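Local coordinates for protein putidaredoxin reductase (Pseudomonas putida, PDB 1Q1R) that probably transfers electrons from NADH through its bound FAD to putidaredoxin, supplying the cytochrome P450cam monooxygenase system, at residues Thr12-Val17 / Glu300-Ala305; Val19-Arg24 / Tyr63-Asp68; Ala181-Glu186 / Pro192-Tyr197; Leu200-Glu203 / Asp207-Thr210. All coordinates share one frame; numbering follows the deposited sequence.

Contact 1 (Thr12-Val17 / Glu300-Ala305); sequences TGLAGV and ESVPNA. With FAD (flavin-adenine dinucleotide), chain C.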
loop_
_atom_site.group_PDB
_atom_site.type_symbol
_atom_site.label_atom_id
_atom_site.label_comp_id
_atom_site.label_asym_id
_atom_site.label_seq_id
_atom_site.Cartn_x
_atom_site.Cartn_y
_atom_site.Cartn_z
ATOM N N THR A 12 9.688 0.699 -11.700
ATOM C CA THR A 12 10.637 1.458 -10.904
ATOM C C THR A 12 10.032 2.038 -9.630
ATOM O O THR A 12 10.378 3.145 -9.215
ATOM C CB THR A 12 11.257 2.593 -11.736
ATOM O OG1 THR A 12 10.228 3.501 -12.146
ATOM C CG2 THR A 12 11.944 2.022 -12.976
ATOM N N GLY A 13 9.109 1.294 -9.030
ATOM C CA GLY A 13 8.519 1.716 -7.776
ATOM C C GLY A 13 9.444 1.156 -6.705
ATOM O O GLY A 13 10.513 0.637 -7.035
ATOM N N LEU A 14 9.054 1.246 -5.437
ATOM C CA LEU A 14 9.881 0.734 -4.344
ATOM C C LEU A 14 10.286 -0.729 -4.532
ATOM O O LEU A 14 11.441 -1.093 -4.311
ATOM C CB LEU A 14 9.138 0.879 -3.011
ATOM C CG LEU A 14 9.839 0.318 -1.763
ATOM C CD1 LEU A 14 11.151 1.055 -1.495
ATOM C CD2 LEU A 14 8.903 0.462 -0.574
ATOM N N ALA A 15 9.331 -1.563 -4.926
ATOM C CA ALA A 15 9.597 -2.986 -5.122
ATOM C C ALA A 15 10.729 -3.229 -6.114
ATOM O O ALA A 15 11.694 -3.932 -5.806
ATOM C CB ALA A 15 8.329 -3.696 -5.582
ATOM N N GLY A 16 10.617 -2.641 -7.303
ATOM C CA GLY A 16 11.648 -2.824 -8.311
ATOM C C GLY A 16 13.007 -2.284 -7.917
ATOM O O GLY A 16 14.021 -2.968 -8.063
ATOM N N VAL A 17 13.034 -1.052 -7.417
ATOM C CA VAL A 17 14.277 -0.410 -7.006
ATOM C C VAL A 17 14.975 -1.169 -5.874
ATOM O O VAL A 17 16.202 -1.295 -5.872
ATOM C CB VAL A 17 14.018 1.060 -6.567
ATOM C CG1 VAL A 17 15.258 1.651 -5.921
ATOM C CG2 VAL A 17 13.612 1.898 -7.785
ATOM N N GLU A 300 -0.470 -4.760 -0.326
ATOM C CA GLU A 300 -0.050 -3.459 -0.831
ATOM C C GLU A 300 0.535 -2.643 0.320
ATOM O O GLU A 300 -0.187 -1.909 0.986
ATOM C CB GLU A 300 -1.260 -2.722 -1.432
ATOM C CG GLU A 300 -1.809 -3.353 -2.713
ATOM C CD GLU A 300 -3.229 -2.892 -3.051
ATOM O OE1 GLU A 300 -3.694 -1.876 -2.490
ATOM O OE2 GLU A 300 -3.877 -3.547 -3.891
ATOM N N SER A 301 1.837 -2.776 0.564
ATOM C CA SER A 301 2.468 -2.021 1.643
ATOM C C SER A 301 3.968 -1.891 1.430
ATOM O O SER A 301 4.572 -2.640 0.658
ATOM C CB SER A 301 2.235 -2.708 2.995
ATOM O OG SER A 301 3.161 -3.773 3.180
ATOM N N VAL A 302 4.571 -0.937 2.128
ATOM C CA VAL A 302 6.006 -0.738 2.032
ATOM C C VAL A 302 6.723 -1.938 2.649
ATOM O O VAL A 302 7.612 -2.523 2.032
ATOM C CB VAL A 302 6.443 0.561 2.753
ATOM C CG1 VAL A 302 7.953 0.551 2.991
ATOM C CG2 VAL A 302 6.055 1.772 1.909
ATOM N N PRO A 303 6.335 -2.334 3.871
ATOM C CA PRO A 303 7.018 -3.485 4.475
ATOM C C PRO A 303 6.961 -4.721 3.580
ATOM O O PRO A 303 7.947 -5.451 3.453
ATOM C CB PRO A 303 6.267 -3.678 5.793
ATOM C CG PRO A 303 5.872 -2.259 6.146
ATOM C CD PRO A 303 5.363 -1.747 4.810
ATOM N N ASN A 304 5.816 -4.945 2.945
ATOM C CA ASN A 304 5.669 -6.099 2.069
ATOM C C ASN A 304 6.629 -6.019 0.884
ATOM O O ASN A 304 7.273 -7.008 0.523
ATOM C CB ASN A 304 4.227 -6.209 1.571
ATOM C CG ASN A 304 4.020 -7.400 0.654
ATOM O OD1 ASN A 304 3.726 -7.241 -0.537
ATOM N ND2 ASN A 304 4.181 -8.601 1.199
ATOM N N ALA A 305 6.738 -4.839 0.282
ATOM C CA ALA A 305 7.631 -4.664 -0.859
ATOM C C ALA A 305 9.078 -4.893 -0.444
ATOM O O ALA A 305 9.844 -5.537 -1.162
ATOM C CB ALA A 305 7.473 -3.260 -1.447
HETATM P PA FAD C . 4.319 0.772 -7.698
HETATM O O1A FAD C . 3.000 0.927 -8.358
HETATM O O2A FAD C . 4.749 1.802 -6.725
HETATM O O5B FAD C . 5.461 0.641 -8.814
HETATM C C5B FAD C . 5.243 -0.070 -10.038
HETATM C C4B FAD C . 5.825 0.756 -11.200
HETATM O O4B FAD C . 5.972 -0.095 -12.393
HETATM C C3B FAD C . 4.867 1.886 -11.605
HETATM O O3B FAD C . 5.632 3.043 -11.968
HETATM C C2B FAD C . 4.184 1.333 -12.832
HETATM O O2B FAD C . 3.750 2.398 -13.683
HETATM C C1B FAD C . 5.321 0.579 -13.492
HETATM N N9A FAD C . 4.889 -0.359 -14.564
HETATM C C8A FAD C . 3.833 -1.191 -14.535
HETATM N N7A FAD C . 3.766 -1.853 -15.697
HETATM C C5A FAD C . 4.777 -1.442 -16.458
HETATM C C6A FAD C . 5.209 -1.764 -17.746
HETATM N N6A FAD C . 4.541 -2.654 -18.477
HETATM N N1A FAD C . 6.310 -1.152 -18.250
HETATM C C2A FAD C . 6.986 -0.246 -17.530
HETATM N N3A FAD C . 6.584 0.079 -16.292
HETATM C C4A FAD C . 5.491 -0.502 -15.740
HETATM N N1 FAD C . 2.390 1.653 2.366
HETATM C C2 FAD C . 2.730 1.562 3.721
HETATM O O2 FAD C . 3.215 0.523 4.164
HETATM N N3 FAD C . 2.524 2.671 4.562
HETATM C C4 FAD C . 1.983 3.868 4.038
HETATM O O4 FAD C . 1.850 4.843 4.775
HETATM C C4X FAD C . 1.640 3.955 2.679
HETATM N N5 FAD C . 1.166 5.121 2.151
HETATM C C5X FAD C . 0.892 5.262 0.822
HETATM C C6 FAD C . 0.431 6.495 0.315
HETATM C C7 FAD C . 0.171 6.649 -1.066
HETATM C C7M FAD C . -0.364 7.995 -1.588
HETATM C C8 FAD C . 0.383 5.558 -1.948
HETATM C C8M FAD C . 0.137 5.694 -3.459
HETATM C C9 FAD C . 0.841 4.330 -1.442
HETATM C C9A FAD C . 1.095 4.175 -0.061
HETATM N N10 FAD C . 1.573 2.945 0.467
HETATM C C10 FAD C . 1.851 2.843 1.846
HETATM C "C1'" FAD C . 1.770 1.762 -0.426
HETATM C "C2'" FAD C . 3.253 1.577 -0.758
HETATM O "O2'" FAD C . 3.797 2.832 -1.182
HETATM C "C3'" FAD C . 3.444 0.520 -1.861
HETATM O "O3'" FAD C . 2.801 -0.696 -1.459
HETATM C "C4'" FAD C . 4.935 0.258 -2.110
HETATM O "O4'" FAD C . 5.575 1.475 -2.503
HETATM C "C5'" FAD C . 5.166 -0.797 -3.205
HETATM O "O5'" FAD C . 4.828 -0.309 -4.515
HETATM P P FAD C . 5.291 -1.166 -5.805
HETATM O O1P FAD C . 6.683 -0.792 -6.130
HETATM O O2P FAD C . 5.002 -2.590 -5.528
HETATM O O3P FAD C . 4.280 -0.683 -6.980
#
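V302, which touches L14 across the contact, also meets the flat isoalloxazine of FAD. Its CG2 lies above one face of the flavin at its N1 margin, 3.7 Å from FAD N1, while at the rim its backbone N donates a nearly straight hydrogen bond to FAD O2 (2.8 Å, N-H...O 167°). The other branch, CG1, anti to the backbone N (chi1 164°), is directed at L14 and meets its CD2 at 3.7 Å, the two side chains crossing at about a right angle. The same L14 CD2 rests against A305 CB at 4.1 Å, and A15 CB faces A305 CB at 4.2 Å; small residues allow the A15 and A305 CA atoms to approach to 5.0 Å. Both helix starts meet the cofactor: just past the N-cap G13, A15 N donates to FAD O1P (3.0 Å), and V302 N follows the N-cap S301, whose OG accepts from N304 N. The N-terminal end of helix 14-25 would probably stabilise the phosphate charge, as in other Rossmann-type GxGxxG sites. Apolar packing thus joins the starts of helices 14-25 and 302-316 beside the FAD, with W328 and W330 of strand 328-333 packed against P303 and V302.

Contact 2 (Val19-Arg24 / Tyr63-Asp68); sequences VAFGLR and YLRTPD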
loop_
_atom_site.group_PDB
_atom_site.type_symbol
_atom_site.label_atom_id
_atom_site.label_comp_id
_atom_site.label_asym_id
_atom_site.label_seq_id
_atom_site.Cartn_x
_atom_site.Cartn_y
_atom_site.Cartn_z
ATOM N N VAL A 19 14.764 -4.327 -5.305
ATOM C CA VAL A 19 15.299 -5.565 -5.865
ATOM C C VAL A 19 16.644 -5.230 -6.508
ATOM O O VAL A 19 17.651 -5.902 -6.272
ATOM C CB VAL A 19 14.352 -6.160 -6.936
ATOM C CG1 VAL A 19 15.077 -7.231 -7.750
ATOM C CG2 VAL A 19 13.126 -6.761 -6.269
ATOM N N ALA A 20 16.654 -4.166 -7.305
ATOM C CA ALA A 20 17.861 -3.726 -7.994
ATOM C C ALA A 20 19.038 -3.497 -7.043
ATOM O O ALA A 20 20.102 -4.104 -7.205
ATOM C CB ALA A 20 17.569 -2.449 -8.787
ATOM N N PHE A 21 18.857 -2.621 -6.058
ATOM C CA PHE A 21 19.928 -2.335 -5.112
ATOM C C PHE A 21 20.210 -3.497 -4.169
ATOM O O PHE A 21 21.348 -3.686 -3.742
ATOM C CB PHE A 21 19.624 -1.064 -4.313
ATOM C CG PHE A 21 19.803 0.200 -5.106
ATOM C CD1 PHE A 21 18.771 0.700 -5.890
ATOM C CD2 PHE A 21 21.027 0.859 -5.114
ATOM C CE1 PHE A 21 18.955 1.835 -6.671
ATOM C CE2 PHE A 21 21.222 1.995 -5.891
ATOM C CZ PHE A 21 20.185 2.484 -6.671
ATOM N N GLY A 22 19.181 -4.273 -3.846
ATOM C CA GLY A 22 19.374 -5.411 -2.968
ATOM C C GLY A 22 20.270 -6.413 -3.669
ATOM O O GLY A 22 21.182 -6.990 -3.073
ATOM N N LEU A 23 20.000 -6.606 -4.954
ATOM C CA LEU A 23 20.757 -7.519 -5.794
ATOM C C LEU A 23 22.240 -7.158 -5.766
ATOM O O LEU A 23 23.090 -7.998 -5.477
ATOM C CB LEU A 23 20.226 -7.435 -7.224
ATOM C CG LEU A 23 19.818 -8.709 -7.962
ATOM C CD1 LEU A 23 19.180 -9.705 -7.017
ATOM C CD2 LEU A 23 18.855 -8.329 -9.077
ATOM N N ARG A 24 22.543 -5.898 -6.056
ATOM C CA ARG A 24 23.923 -5.432 -6.075
ATOM C C ARG A 24 24.544 -5.411 -4.681
ATOM O O ARG A 24 25.764 -5.334 -4.536
ATOM C CB ARG A 24 23.998 -4.030 -6.688
ATOM C CG ARG A 24 25.403 -3.610 -7.063
ATOM C CD ARG A 24 25.927 -4.458 -8.214
ATOM N NE ARG A 24 25.403 -4.018 -9.503
ATOM C CZ ARG A 24 25.485 -4.726 -10.625
ATOM N NH1 ARG A 24 26.064 -5.918 -10.620
ATOM N NH2 ARG A 24 25.007 -4.233 -11.757
ATOM N N TYR A 63 13.284 11.017 -3.046
ATOM C CA TYR A 63 14.074 10.024 -3.777
ATOM C C TYR A 63 14.323 8.749 -2.973
ATOM O O TYR A 63 14.711 8.808 -1.803
ATOM C CB TYR A 63 15.433 10.611 -4.187
ATOM C CG TYR A 63 15.380 11.835 -5.082
ATOM C CD1 TYR A 63 16.491 12.674 -5.202
ATOM C CD2 TYR A 63 14.234 12.155 -5.815
ATOM C CE1 TYR A 63 16.468 13.803 -6.027
ATOM C CE2 TYR A 63 14.198 13.285 -6.646
ATOM C CZ TYR A 63 15.318 14.102 -6.746
ATOM O OH TYR A 63 15.291 15.222 -7.557
ATOM N N LEU A 64 14.096 7.598 -3.603
ATOM C CA LEU A 64 14.340 6.316 -2.952
ATOM C C LEU A 64 15.852 6.204 -2.766
ATOM O O LEU A 64 16.334 5.755 -1.724
ATOM C CB LEU A 64 13.834 5.161 -3.824
ATOM C CG LEU A 64 12.320 5.044 -4.028
ATOM C CD1 LEU A 64 12.013 3.781 -4.831
ATOM C CD2 LEU A 64 11.615 4.994 -2.676
ATOM N N ARG A 65 16.581 6.619 -3.799
ATOM C CA ARG A 65 18.046 6.624 -3.809
ATOM C C ARG A 65 18.469 7.854 -4.607
ATOM O O ARG A 65 17.773 8.244 -5.542
ATOM C CB ARG A 65 18.590 5.387 -4.523
ATOM C CG ARG A 65 18.085 4.074 -3.986
ATOM C CD ARG A 65 18.813 3.655 -2.730
ATOM N NE ARG A 65 18.265 2.393 -2.240
ATOM C CZ ARG A 65 18.975 1.456 -1.623
ATOM N NH1 ARG A 65 20.277 1.634 -1.414
ATOM N NH2 ARG A 65 18.381 0.337 -1.227
ATOM N N THR A 66 19.596 8.463 -4.252
ATOM C CA THR A 66 20.062 9.632 -4.991
ATOM C C THR A 66 20.347 9.193 -6.424
ATOM O O THR A 66 20.641 8.025 -6.672
ATOM C CB THR A 66 21.362 10.215 -4.395
ATOM O OG1 THR A 66 22.389 9.216 -4.422
ATOM C CG2 THR A 66 21.139 10.672 -2.965
ATOM N N PRO A 67 20.255 10.124 -7.387
ATOM C CA PRO A 67 20.509 9.801 -8.796
ATOM C C PRO A 67 21.886 9.192 -9.057
ATOM O O PRO A 67 22.027 8.327 -9.922
ATOM C CB PRO A 67 20.328 11.146 -9.492
ATOM C CG PRO A 67 19.274 11.804 -8.657
ATOM C CD PRO A 67 19.750 11.502 -7.252
ATOM N N ASP A 68 22.895 9.641 -8.317
ATOM C CA ASP A 68 24.247 9.116 -8.497
ATOM C C ASP A 68 24.346 7.655 -8.079
ATOM O O ASP A 68 25.141 6.896 -8.635
ATOM C CB ASP A 68 25.264 9.935 -7.694
ATOM C CG ASP A 68 25.416 11.356 -8.209
ATOM O OD1 ASP A 68 25.505 11.541 -9.442
ATOM O OD2 ASP A 68 25.461 12.290 -7.377
#
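F21 and R65 form a stacked cation-pi contact on the outer part of the FAD-binding domain, joining helix 14-25 to the extended loop that leads into helix 67-72. The backbones stay well separated, the nearest CA pair, F21 and R65, being 9.2 Å apart, and the two side chains bridge that distance by sliding past each other in opposite directions. The guanidinium lies flat on the ring, with planes only 12° apart, but it is displaced: R65 CZ is 4.4 Å from the centroid of the F21 ring and 34° off its normal. This offset places R65 NH2 over the root of the aromatic side chain, 3.6 Å from F21 CB. Farther out along the ring the aliphatic part takes over, R65 CG making a CH-pi contact over the face, 3.8 Å from the F21 centroid. A bend at chi2 (-80°) lets one arginine present both CG and its guanidinium to the ring. An alanine in place of F21 is likely to leave the R65 guanidinium without its stacking surface and more able to turn. R65 has a second, weak partner in a long ion pair with E18, and F21 also packs edge-to-face with Y70. Elsewhere on the same helix, A20 and L23 pack on strands 6-10 and 31-35. The helix is the one that follows the GxGxxG-type turn of a Rossmann-like FAD-binding domain, consistent with the glutathione reductase fold.

Contact 3 (Ala181-Glu186 / Pro192-Tyr197); sequences AARVLE and PVSAFY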
loop_
_atom_site.group_PDB
_atom_site.type_symbol
_atom_site.label_atom_id
_atom_site.label_comp_id
_atom_site.label_asym_id
_atom_site.label_seq_id
_atom_site.Cartn_x
_atom_site.Cartn_y
_atom_site.Cartn_z
ATOM N N ALA A 181 -19.558 1.824 1.795
ATOM C CA ALA A 181 -19.692 0.894 2.913
ATOM C C ALA A 181 -20.400 1.549 4.094
ATOM O O ALA A 181 -20.431 2.776 4.210
ATOM C CB ALA A 181 -18.319 0.396 3.339
ATOM N N ALA A 182 -20.958 0.721 4.975
ATOM C CA ALA A 182 -21.677 1.202 6.152
ATOM C C ALA A 182 -20.772 1.904 7.159
ATOM O O ALA A 182 -21.232 2.714 7.968
ATOM C CB ALA A 182 -22.398 0.041 6.822
ATOM N N ARG A 183 -19.483 1.587 7.114
ATOM C CA ARG A 183 -18.507 2.194 8.012
ATOM C C ARG A 183 -17.152 2.190 7.318
ATOM O O ARG A 183 -16.850 1.281 6.546
ATOM C CB ARG A 183 -18.441 1.417 9.334
ATOM C CG ARG A 183 -18.126 -0.068 9.190
ATOM C CD ARG A 183 -18.327 -0.801 10.521
ATOM N NE ARG A 183 -18.047 -2.234 10.421
ATOM C CZ ARG A 183 -16.826 -2.763 10.364
ATOM N NH1 ARG A 183 -15.753 -1.981 10.400
ATOM N NH2 ARG A 183 -16.677 -4.078 10.266
ATOM N N VAL A 184 -16.338 3.207 7.577
ATOM C CA VAL A 184 -15.029 3.280 6.939
ATOM C C VAL A 184 -14.153 2.105 7.353
ATOM O O VAL A 184 -14.255 1.608 8.476
ATOM C CB VAL A 184 -14.291 4.596 7.294
ATOM C CG1 VAL A 184 -15.111 5.794 6.834
ATOM C CG2 VAL A 184 -14.037 4.669 8.787
ATOM N N LEU A 185 -13.302 1.655 6.437
ATOM C CA LEU A 185 -12.394 0.551 6.720
ATOM C C LEU A 185 -13.160 -0.685 7.175
ATOM O O LEU A 185 -12.636 -1.506 7.927
ATOM C CB LEU A 185 -11.403 0.975 7.812
ATOM C CG LEU A 185 -10.494 2.157 7.459
ATOM C CD1 LEU A 185 -9.797 2.682 8.704
ATOM C CD2 LEU A 185 -9.486 1.714 6.416
ATOM N N GLU A 186 -14.399 -0.814 6.710
ATOM C CA GLU A 186 -15.250 -1.940 7.083
ATOM C C GLU A 186 -14.643 -3.318 6.849
ATOM O O GLU A 186 -14.828 -4.229 7.654
ATOM C CB GLU A 186 -16.593 -1.848 6.349
ATOM C CG GLU A 186 -17.356 -3.168 6.291
ATOM C CD GLU A 186 -18.802 -2.998 5.875
ATOM O OE1 GLU A 186 -19.334 -3.902 5.201
ATOM O OE2 GLU A 186 -19.414 -1.970 6.233
ATOM N N PRO A 192 -16.033 -1.006 16.284
ATOM C CA PRO A 192 -15.549 -0.005 17.240
ATOM C C PRO A 192 -14.294 0.731 16.771
ATOM O O PRO A 192 -14.005 1.833 17.232
ATOM C CB PRO A 192 -15.322 -0.823 18.513
ATOM C CG PRO A 192 -15.002 -2.189 17.985
ATOM C CD PRO A 192 -16.005 -2.356 16.876
ATOM N N VAL A 193 -13.552 0.117 15.855
ATOM C CA VAL A 193 -12.348 0.738 15.321
ATOM C C VAL A 193 -12.766 1.754 14.252
ATOM O O VAL A 193 -12.178 2.827 14.142
ATOM C CB VAL A 193 -11.400 -0.320 14.711
ATOM C CG1 VAL A 193 -10.237 0.356 14.006
ATOM C CG2 VAL A 193 -10.880 -1.233 15.813
ATOM N N SER A 194 -13.785 1.405 13.469
ATOM C CA SER A 194 -14.297 2.305 12.438
ATOM C C SER A 194 -14.873 3.510 13.163
ATOM O O SER A 194 -14.697 4.654 12.748
ATOM C CB SER A 194 -15.406 1.629 11.627
ATOM O OG SER A 194 -14.902 0.551 10.861
ATOM N N ALA A 195 -15.562 3.233 14.264
ATOM C CA ALA A 195 -16.170 4.275 15.073
ATOM C C ALA A 195 -15.103 5.255 15.539
ATOM O O ALA A 195 -15.317 6.467 15.537
ATOM C CB ALA A 195 -16.877 3.656 16.276
ATOM N N PHE A 196 -13.952 4.727 15.949
ATOM C CA PHE A 196 -12.860 5.579 16.405
ATOM C C PHE A 196 -12.447 6.550 15.292
ATOM O O PHE A 196 -12.379 7.762 15.510
ATOM C CB PHE A 196 -11.658 4.728 16.816
ATOM C CG PHE A 196 -10.383 5.508 16.933
ATOM C CD1 PHE A 196 -10.175 6.379 18.002
ATOM C CD2 PHE A 196 -9.404 5.404 15.950
ATOM C CE1 PHE A 196 -9.003 7.140 18.087
ATOM C CE2 PHE A 196 -8.235 6.155 16.022
ATOM C CZ PHE A 196 -8.034 7.026 17.092
ATOM N N TYR A 197 -12.174 6.014 14.102
ATOM C CA TYR A 197 -11.765 6.852 12.974
ATOM C C TYR A 197 -12.837 7.856 12.560
ATOM O O TYR A 197 -12.550 9.034 12.353
ATOM C CB TYR A 197 -11.388 5.990 11.767
ATOM C CG TYR A 197 -10.040 5.323 11.888
ATOM C CD1 TYR A 197 -9.935 3.957 12.149
ATOM C CD2 TYR A 197 -8.864 6.056 11.742
ATOM C CE1 TYR A 197 -8.690 3.338 12.259
ATOM C CE2 TYR A 197 -7.613 5.447 11.851
ATOM C CZ TYR A 197 -7.536 4.090 12.108
ATOM O OH TYR A 197 -6.305 3.481 12.202
#
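The 181-186 segment is irregular and ends in a type II beta turn from R183 to E186, recognisable from the extended V184 and the positive phi of L185; the closing bond from E186 N to R183 O is weak. It lies against helix 191-204, the nearest CA pair being V184 and S194 at 5.6 Å. The S194 hydroxyl is the polar centre. OG donates to V184 O at 2.7 Å, almost in line with the carbonyl (C=O...O 171°), and accepts from R183 NH1 at 2.7 Å, a bond bent to 141° but lying in the guanidinium plane. To deliver NH1, R183 places CG between its backbone N and carbonyl carbon (chi1 56°), then runs extended to NE. NH1 has a second acceptor in T189 O, and E186 CA sits above one guanidinium face, so the turn covers that face while the NH1 bonds fix the edge. A leucine in place of R183 would probably leave S194 OG and T189 O without this donor. Beyond the serine the contact becomes apolar: L185 CD1 lies over one face of the Y197 ring, 4.0 Å from its centroid, while F196 CD2 lies over the opposite face; V184 CG2 reaches Y197 CB at 4.2 Å. L185 also packs on Y159 and L162 of helix 159-170, beside a second GxGxxG-like turn. The turn thus connects strand 174-178 to its crossover helix in a second Rossmann-type domain, probably the NAD-binding one.

Contact 4 (Leu200-Glu203 / Asp207-Thr210); sequences LHRE and DIRT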
loop_
_atom_site.group_PDB
_atom_site.type_symbol
_atom_site.label_atom_id
_atom_site.label_comp_id
_atom_site.label_asym_id
_atom_site.label_seq_id
_atom_site.Cartn_x
_atom_site.Cartn_y
_atom_site.Cartn_z
ATOM N N LEU A 200 -12.965 10.457 15.126
ATOM C CA LEU A 200 -11.709 11.191 15.086
ATOM C C LEU A 200 -11.766 12.280 14.004
ATOM O O LEU A 200 -11.516 13.457 14.273
ATOM C CB LEU A 200 -10.577 10.196 14.814
ATOM C CG LEU A 200 -9.089 10.532 14.960
ATOM C CD1 LEU A 200 -8.486 10.631 13.587
ATOM C CD2 LEU A 200 -8.877 11.794 15.775
ATOM N N HIS A 201 -12.123 11.878 12.789
ATOM C CA HIS A 201 -12.213 12.795 11.661
ATOM C C HIS A 201 -13.349 13.814 11.769
ATOM O O HIS A 201 -13.141 15.002 11.521
ATOM C CB HIS A 201 -12.340 11.992 10.368
ATOM C CG HIS A 201 -11.053 11.368 9.923
ATOM N ND1 HIS A 201 -10.151 12.023 9.112
ATOM C CD2 HIS A 201 -10.502 10.163 10.201
ATOM C CE1 HIS A 201 -9.101 11.247 8.908
ATOM N NE2 HIS A 201 -9.289 10.113 9.560
ATOM N N ARG A 202 -14.543 13.358 12.138
ATOM C CA ARG A 202 -15.674 14.268 12.283
ATOM C C ARG A 202 -15.330 15.324 13.320
ATOM O O ARG A 202 -15.653 16.498 13.160
ATOM C CB ARG A 202 -16.940 13.500 12.694
ATOM C CG ARG A 202 -17.592 12.744 11.538
ATOM C CD ARG A 202 -18.755 11.863 11.988
ATOM N NE ARG A 202 -19.364 11.170 10.854
ATOM C CZ ARG A 202 -19.871 9.942 10.902
ATOM N NH1 ARG A 202 -19.849 9.250 12.035
ATOM N NH2 ARG A 202 -20.387 9.396 9.806
ATOM N N GLU A 203 -14.656 14.902 14.383
ATOM C CA GLU A 203 -14.251 15.817 15.443
ATOM C C GLU A 203 -13.320 16.882 14.862
ATOM O O GLU A 203 -13.359 18.046 15.259
ATOM C CB GLU A 203 -13.514 15.049 16.541
ATOM C CG GLU A 203 -13.239 15.855 17.796
ATOM C CD GLU A 203 -14.332 15.691 18.838
ATOM O OE1 GLU A 203 -15.511 15.990 18.534
ATOM O OE2 GLU A 203 -14.006 15.258 19.964
ATOM N N ASP A 207 -16.687 15.876 7.292
ATOM C CA ASP A 207 -18.062 15.403 7.241
ATOM C C ASP A 207 -18.032 14.073 6.502
ATOM O O ASP A 207 -17.989 14.033 5.273
ATOM C CB ASP A 207 -18.963 16.395 6.503
ATOM C CG ASP A 207 -20.352 15.836 6.244
ATOM O OD1 ASP A 207 -20.789 14.932 6.988
ATOM O OD2 ASP A 207 -21.014 16.307 5.301
ATOM N N ILE A 208 -18.036 12.984 7.266
ATOM C CA ILE A 208 -17.995 11.637 6.705
ATOM C C ILE A 208 -19.397 11.108 6.426
ATOM O O ILE A 208 -20.249 11.083 7.316
ATOM C CB ILE A 208 -17.279 10.664 7.670
ATOM C CG1 ILE A 208 -15.809 11.067 7.804
ATOM C CG2 ILE A 208 -17.409 9.229 7.170
ATOM C CD1 ILE A 208 -15.025 10.231 8.782
ATOM N N ARG A 209 -19.626 10.685 5.188
ATOM C CA ARG A 209 -20.922 10.146 4.794
ATOM C C ARG A 209 -20.774 8.711 4.319
ATOM O O ARG A 209 -20.324 8.451 3.204
ATOM C CB ARG A 209 -21.540 11.008 3.688
ATOM C CG ARG A 209 -21.592 12.474 4.068
ATOM C CD ARG A 209 -22.621 13.255 3.281
ATOM N NE ARG A 209 -22.740 14.608 3.821
ATOM C CZ ARG A 209 -23.778 15.412 3.617
ATOM N NH1 ARG A 209 -24.803 15.001 2.880
ATOM N NH2 ARG A 209 -23.793 16.625 4.154
ATOM N N THR A 210 -21.149 7.778 5.186
ATOM C CA THR A 210 -21.062 6.362 4.865
ATOM C C THR A 210 -22.343 5.906 4.177
ATOM O O THR A 210 -23.348 6.609 4.198
ATOM C CB THR A 210 -20.838 5.526 6.135
ATOM O OG1 THR A 210 -21.836 5.860 7.105
ATOM C CG2 THR A 210 -19.459 5.806 6.717
HETATM O O HOH W 1 -21.624 6.878 9.816
HETATM O O HOH W 2 -20.081 13.749 9.632
#
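Helix 191-204 nears its end and strand 207-209 follows after a short connection, bringing the CA atoms of R202 and D207 to 5.7 Å. I208 turns its side chain toward the helix and meets two of its residues. Its CD1 reaches H201 CB at 3.6 Å, whereas its CB lies 3.8 Å from R202 NE, the two side chains crossing at about a right angle. R202 is extended from CG to NE and uses its far end on the strand backbone: NH2 donates to I208 O at 3.0 Å. The bond is almost straight (173°) and lies in the guanidinium plane, yet the donor stands 46° out of the carbonyl plane. Here helix and strand are the second half of a beta-alpha-beta unit that starts at strand 174-178, and 207-209 is the outermost strand on this side of the parallel sheet. Two waters extend the arginine's grip. One accepts from R202 NH2 and is also bonded to T210 OG1; the other donates to D207 OD1 (3.0 Å) and accepts weakly from R202 NE and I208 N. The other carboxylate oxygen, D207 OD2, is held by R209, two residues on in the strand, whose NE (2.8 Å) and NH2 both donate to it side-on in a salt bridge. The imidazole of H201 turns elsewhere, with NE2 bonded to Q333 OE1 and the ring edge-to-face with Y334.

How the contacts relate
The four contacts form two pairs within the pyridine nucleotide-disulphide oxidoreductase part of the chain. Contacts 1 and 2 share helix 14-25, their centres are about 12 Å apart, and L64 packs against L14 and V17 between them. Contacts 3 and 4 share helix 191-204, with centres about 10 Å apart, and T210 and I208 abut the 181-184 region. Contacts 2 and 3, by contrast, are about 38 Å apart between centres, on opposite sides of the chain's centre. Along the chain contacts 2, 3 and 4 follow one another inside the long loop closed by contact 1. The FAD-side Rossmann-like unit thus appears to be completed late, by strand 279-281 and helix 302-316, after the second unit.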